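Local coordinates for protein transcription termination factor NusA (Planctomyces limnophilus, PDB 4MTN) that probably takes part in both termination and antitermination of transcription, binding the RNA polymerase core and the nascent RNA, at residues R173-L183 and I197-T208. Numbering follows the deposited sequence.
Sequences RAHPDFVRRLL and IRSLAREAGYRT
Arg173 offers its backbone carbonyl to Arg202, whose NH1 donates to Arg173 O at 2.7 Å, while NH2 adds a weak bond to the same oxygen. The side chain of Arg173 leads away to a salt bridge with Glu145. Ala174, small enough for close approach, sets its CB 3.7 Å from Ala204 CB. Asp177 N donates to His175 ND1 from near the imidazole plane, a capping bond at the N-cap position, and His175 O takes Arg202 NH1 (2.8 Å) and Phe178 N from opposite faces of the carbonyl plane. Arginine suits position 202 because one planar, charged group can serve two carbonyls and also pair with Glu243 through NH2. The Arg202 chain runs fully extended, CG anti to the backbone N (chi1 -178°), carrying the guanidinium from strand to turn. Replacing Arg202 with a leucine would probably leave the carbonyls of Arg173 and His175 without their shared donor and Glu243 without its positive partner. Pro176, with no N-H to satisfy in the first turn, rests CB against Leu200 CD2. Branched Val179 lays CG2 over a guanidinium face of Arg202, opposite Ala204 CB, while its CB packs 4.0 Å from Leu200 CD2. Arg180, long and flexible, bends at chi3 (-72°), so that NH1 reaches Ile197 O at 3.0 Å while Ile197 CG2 lies over its guanidinium face. Apolar Leu183 meets Ile197 CD1 through CB. The helix leading out of the S1 domain thus packs across an outer strand of a three-stranded sheet at 121°, consistent with the N-terminal helix of a type II KH fold.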
loop_
_atom_site.group_PDB
_atom_site.type_symbol
_atom_site.label_atom_id
_atom_site.label_comp_id
_atom_site.label_asym_id
_atom_site.label_seq_id
_atom_site.Cartn_x
_atom_site.Cartn_y
_atom_site.Cartn_z
ATOM N N ARG A 173 -4.274 -1.991 9.639
ATOM C CA ARG A 173 -3.436 -2.910 10.403
ATOM C C ARG A 173 -2.868 -3.998 9.494
ATOM O O ARG A 173 -2.039 -4.802 9.917
ATOM C CB ARG A 173 -4.219 -3.539 11.555
ATOM C CG ARG A 173 -5.135 -2.572 12.287
ATOM C CD ARG A 173 -4.980 -2.701 13.792
ATOM N NE ARG A 173 -4.817 -4.086 14.223
ATOM C CZ ARG A 173 -4.213 -4.446 15.351
ATOM N NH1 ARG A 173 -3.707 -3.522 16.157
ATOM N NH2 ARG A 173 -4.104 -5.728 15.670
ATOM N N ALA A 174 -3.321 -4.011 8.243
ATOM C CA ALA A 174 -2.931 -5.046 7.291
ATOM C C ALA A 174 -1.753 -4.638 6.409
ATOM O O ALA A 174 -1.203 -5.463 5.678
ATOM C CB ALA A 174 -4.120 -5.426 6.423
ATOM N N HIS A 175 -1.372 -3.367 6.474
ATOM C CA HIS A 175 -0.309 -2.850 5.618
ATOM C C HIS A 175 1.056 -3.306 6.121
ATOM O O HIS A 175 1.273 -3.400 7.329
ATOM C CB HIS A 175 -0.367 -1.321 5.554
ATOM C CG HIS A 175 0.346 -0.736 4.374
ATOM N ND1 HIS A 175 1.706 -0.512 4.364
ATOM C CD2 HIS A 175 -0.111 -0.334 3.166
ATOM C CE1 HIS A 175 2.055 0.004 3.197
ATOM N NE2 HIS A 175 0.972 0.123 2.453
ATOM N N PRO A 176 1.978 -3.606 5.191
ATOM C CA PRO A 176 3.354 -3.971 5.541
ATOM C C PRO A 176 4.016 -2.951 6.465
ATOM O O PRO A 176 4.773 -3.336 7.352
ATOM C CB PRO A 176 4.058 -4.012 4.185
ATOM C CG PRO A 176 2.984 -4.386 3.232
ATOM C CD PRO A 176 1.727 -3.736 3.744
ATOM N N ASP A 177 3.717 -1.670 6.266
ATOM C CA ASP A 177 4.305 -0.611 7.079
ATOM C C ASP A 177 3.994 -0.775 8.564
ATOM O O ASP A 177 4.757 -0.314 9.409
ATOM C CB ASP A 177 3.826 0.763 6.604
ATOM C CG ASP A 177 4.471 1.187 5.300
ATOM O OD1 ASP A 177 5.474 0.560 4.899
ATOM O OD2 ASP A 177 3.978 2.152 4.681
ATOM N N PHE A 178 2.879 -1.427 8.880
ATOM C CA PHE A 178 2.512 -1.657 10.275
ATOM C C PHE A 178 3.540 -2.550 10.963
ATOM O O PHE A 178 3.943 -2.291 12.096
ATOM C CB PHE A 178 1.121 -2.285 10.380
ATOM C CG PHE A 178 0.565 -2.295 11.779
ATOM C CD1 PHE A 178 0.925 -1.313 12.688
ATOM C CD2 PHE A 178 -0.304 -3.291 12.188
ATOM C CE1 PHE A 178 0.420 -1.320 13.975
ATOM C CE2 PHE A 178 -0.813 -3.304 13.476
ATOM C CZ PHE A 178 -0.449 -2.317 14.370
ATOM N N VAL A 179 3.959 -3.604 10.268
ATOM C CA VAL A 179 4.976 -4.511 10.786
ATOM C C VAL A 179 6.313 -3.794 10.924
ATOM O O VAL A 179 7.016 -3.952 11.925
ATOM C CB VAL A 179 5.147 -5.742 9.875
ATOM C CG1 VAL A 179 6.288 -6.617 10.368
ATOM C CG2 VAL A 179 3.855 -6.531 9.809
ATOM N N ARG A 180 6.649 -3.001 9.912
ATOM C CA ARG A 180 7.903 -2.256 9.886
ATOM C C ARG A 180 8.016 -1.318 11.084
ATOM O O ARG A 180 9.072 -1.219 11.705
ATOM C CB ARG A 180 8.024 -1.466 8.580
ATOM C CG ARG A 180 9.326 -0.705 8.428
ATOM C CD ARG A 180 9.346 0.107 7.142
ATOM N NE ARG A 180 9.481 -0.728 5.953
ATOM C CZ ARG A 180 10.638 -0.993 5.354
ATOM N NH1 ARG A 180 11.765 -0.486 5.837
ATOM N NH2 ARG A 180 10.670 -1.762 4.275
ATOM N N ARG A 181 6.920 -0.640 11.409
ATOM C CA ARG A 181 6.894 0.272 12.547
ATOM C C ARG A 181 7.045 -0.480 13.865
ATOM O O ARG A 181 7.834 -0.089 14.724
ATOM C CB ARG A 181 5.594 1.080 12.564
ATOM C CG ARG A 181 5.387 2.009 11.377
ATOM C CD ARG A 181 6.323 3.205 11.408
ATOM N NE ARG A 181 7.575 2.947 10.706
ATOM C CZ ARG A 181 7.741 3.095 9.396
ATOM N NH1 ARG A 181 6.731 3.496 8.638
ATOM N NH2 ARG A 181 8.920 2.841 8.842
ATOM N N LEU A 182 6.278 -1.555 14.017
ATOM C CA LEU A 182 6.287 -2.345 15.244
ATOM C C LEU A 182 7.659 -2.948 15.522
ATOM O O LEU A 182 8.079 -3.049 16.676
ATOM C CB LEU A 182 5.234 -3.451 15.172
ATOM C CG LEU A 182 3.778 -2.992 15.260
ATOM C CD1 LEU A 182 2.836 -4.153 14.994
ATOM C CD2 LEU A 182 3.499 -2.367 16.617
ATOM N N LEU A 183 8.353 -3.348 14.463
ATOM C CA LEU A 183 9.702 -3.884 14.597
ATOM C C LEU A 183 10.667 -2.800 15.063
ATOM O O LEU A 183 11.568 -3.061 15.862
ATOM C CB LEU A 183 10.176 -4.490 13.275
ATOM C CG LEU A 183 9.570 -5.855 12.935
ATOM C CD1 LEU A 183 9.915 -6.273 11.514
ATOM C CD2 LEU A 183 10.042 -6.902 13.929
ATOM N N ILE A 197 15.890 -2.248 7.855
ATOM C CA ILE A 197 14.946 -3.133 7.184
ATOM C C ILE A 197 14.903 -2.795 5.701
ATOM O O ILE A 197 14.399 -1.742 5.310
ATOM C CB ILE A 197 13.532 -3.017 7.782
ATOM C CG1 ILE A 197 13.562 -3.314 9.283
ATOM C CG2 ILE A 197 12.574 -3.954 7.070
ATOM C CD1 ILE A 197 12.250 -3.043 9.981
ATOM N N ARG A 198 15.444 -3.688 4.880
ATOM C CA ARG A 198 15.558 -3.446 3.447
ATOM C C ARG A 198 14.284 -3.766 2.668
ATOM O O ARG A 198 13.873 -3.002 1.794
ATOM C CB ARG A 198 16.726 -4.252 2.880
ATOM C CG ARG A 198 18.046 -3.967 3.575
ATOM C CD ARG A 198 18.440 -2.508 3.426
ATOM N NE ARG A 198 18.704 -2.160 2.033
ATOM C CZ ARG A 198 19.868 -2.361 1.423
ATOM N NH1 ARG A 198 20.880 -2.908 2.085
ATOM N NH2 ARG A 198 20.020 -2.016 0.152
ATOM N N SER A 199 13.657 -4.893 2.991
ATOM C CA SER A 199 12.501 -5.360 2.234
ATOM C C SER A 199 11.500 -6.090 3.118
ATOM O O SER A 199 11.873 -6.732 4.100
ATOM C CB SER A 199 12.951 -6.274 1.091
ATOM O OG SER A 199 11.847 -6.703 0.313
ATOM N N LEU A 200 10.223 -5.995 2.758
ATOM C CA LEU A 200 9.162 -6.596 3.555
ATOM C C LEU A 200 8.064 -7.190 2.676
ATOM O O LEU A 200 7.641 -6.578 1.694
ATOM C CB LEU A 200 8.564 -5.561 4.504
ATOM C CG LEU A 200 8.159 -6.073 5.884
ATOM C CD1 LEU A 200 9.392 -6.241 6.738
ATOM C CD2 LEU A 200 7.188 -5.124 6.544
ATOM N N ALA A 201 7.611 -8.386 3.038
ATOM C CA ALA A 201 6.528 -9.056 2.327
ATOM C C ALA A 201 5.533 -9.630 3.328
ATOM O O ALA A 201 5.897 -10.452 4.167
ATOM C CB ALA A 201 7.077 -10.149 1.434
ATOM N N ARG A 202 4.276 -9.205 3.240
ATOM C CA ARG A 202 3.302 -9.562 4.265
ATOM C C ARG A 202 1.992 -10.147 3.741
ATOM O O ARG A 202 1.420 -9.660 2.765
ATOM C CB ARG A 202 2.982 -8.335 5.123
ATOM C CG ARG A 202 2.006 -8.624 6.250
ATOM C CD ARG A 202 1.673 -7.388 7.061
ATOM N NE ARG A 202 0.997 -7.745 8.304
ATOM C CZ ARG A 202 0.368 -6.881 9.093
ATOM N NH1 ARG A 202 0.320 -5.595 8.769
ATOM N NH2 ARG A 202 -0.219 -7.306 10.204
ATOM N N GLU A 203 1.536 -11.208 4.401
ATOM C CA GLU A 203 0.141 -11.623 4.330
ATOM C C GLU A 203 -0.462 -11.436 5.717
ATOM O O GLU A 203 -0.151 -12.186 6.642
ATOM C CB GLU A 203 0.011 -13.071 3.863
ATOM C CG GLU A 203 0.338 -13.272 2.393
ATOM C CD GLU A 203 -0.050 -14.648 1.892
ATOM O OE1 GLU A 203 -0.747 -15.378 2.630
ATOM O OE2 GLU A 203 0.343 -14.999 0.761
ATOM N N ALA A 204 -1.330 -10.436 5.846
ATOM C CA ALA A 204 -1.784 -9.957 7.149
ATOM C C ALA A 204 -2.473 -11.030 7.985
ATOM O O ALA A 204 -3.414 -11.681 7.534
ATOM C CB ALA A 204 -2.713 -8.768 6.968
ATOM N N GLY A 205 -1.993 -11.198 9.214
ATOM C CA GLY A 205 -2.566 -12.154 10.141
ATOM C C GLY A 205 -2.016 -13.556 9.974
ATOM O O GLY A 205 -2.408 -14.472 10.697
ATOM N N TYR A 206 -1.103 -13.729 9.023
ATOM C CA TYR A 206 -0.567 -15.053 8.732
ATOM C C TYR A 206 0.960 -15.106 8.755
ATOM O O TYR A 206 1.546 -15.703 9.657
ATOM C CB TYR A 206 -1.091 -15.536 7.379
ATOM C CG TYR A 206 -2.581 -15.797 7.375
ATOM C CD1 TYR A 206 -3.478 -14.818 6.968
ATOM C CD2 TYR A 206 -3.089 -17.021 7.790
ATOM C CE1 TYR A 206 -4.842 -15.055 6.967
ATOM C CE2 TYR A 206 -4.449 -17.266 7.792
ATOM C CZ TYR A 206 -5.321 -16.281 7.382
ATOM O OH TYR A 206 -6.674 -16.527 7.386
ATOM N N ARG A 207 1.607 -14.488 7.771
ATOM C CA ARG A 207 3.061 -14.578 7.673
ATOM C C ARG A 207 3.708 -13.334 7.067
ATOM O O ARG A 207 3.169 -12.729 6.142
ATOM C CB ARG A 207 3.450 -15.812 6.856
ATOM C CG ARG A 207 4.928 -16.166 6.922
ATOM C CD ARG A 207 5.192 -17.530 6.308
ATOM N NE ARG A 207 4.442 -18.585 6.982
ATOM C CZ ARG A 207 4.866 -19.230 8.065
ATOM N NH1 ARG A 207 6.040 -18.928 8.602
ATOM N NH2 ARG A 207 4.116 -20.178 8.612
ATOM N N THR A 208 4.875 -12.971 7.594
ATOM C CA THR A 208 5.642 -11.837 7.086
ATOM C C THR A 208 7.130 -12.168 6.976
ATOM O O THR A 208 7.753 -12.582 7.953
ATOM C CB THR A 208 5.479 -10.596 7.986
ATOM O OG1 THR A 208 4.094 -10.248 8.082
ATOM C CG2 THR A 208 6.253 -9.419 7.414
#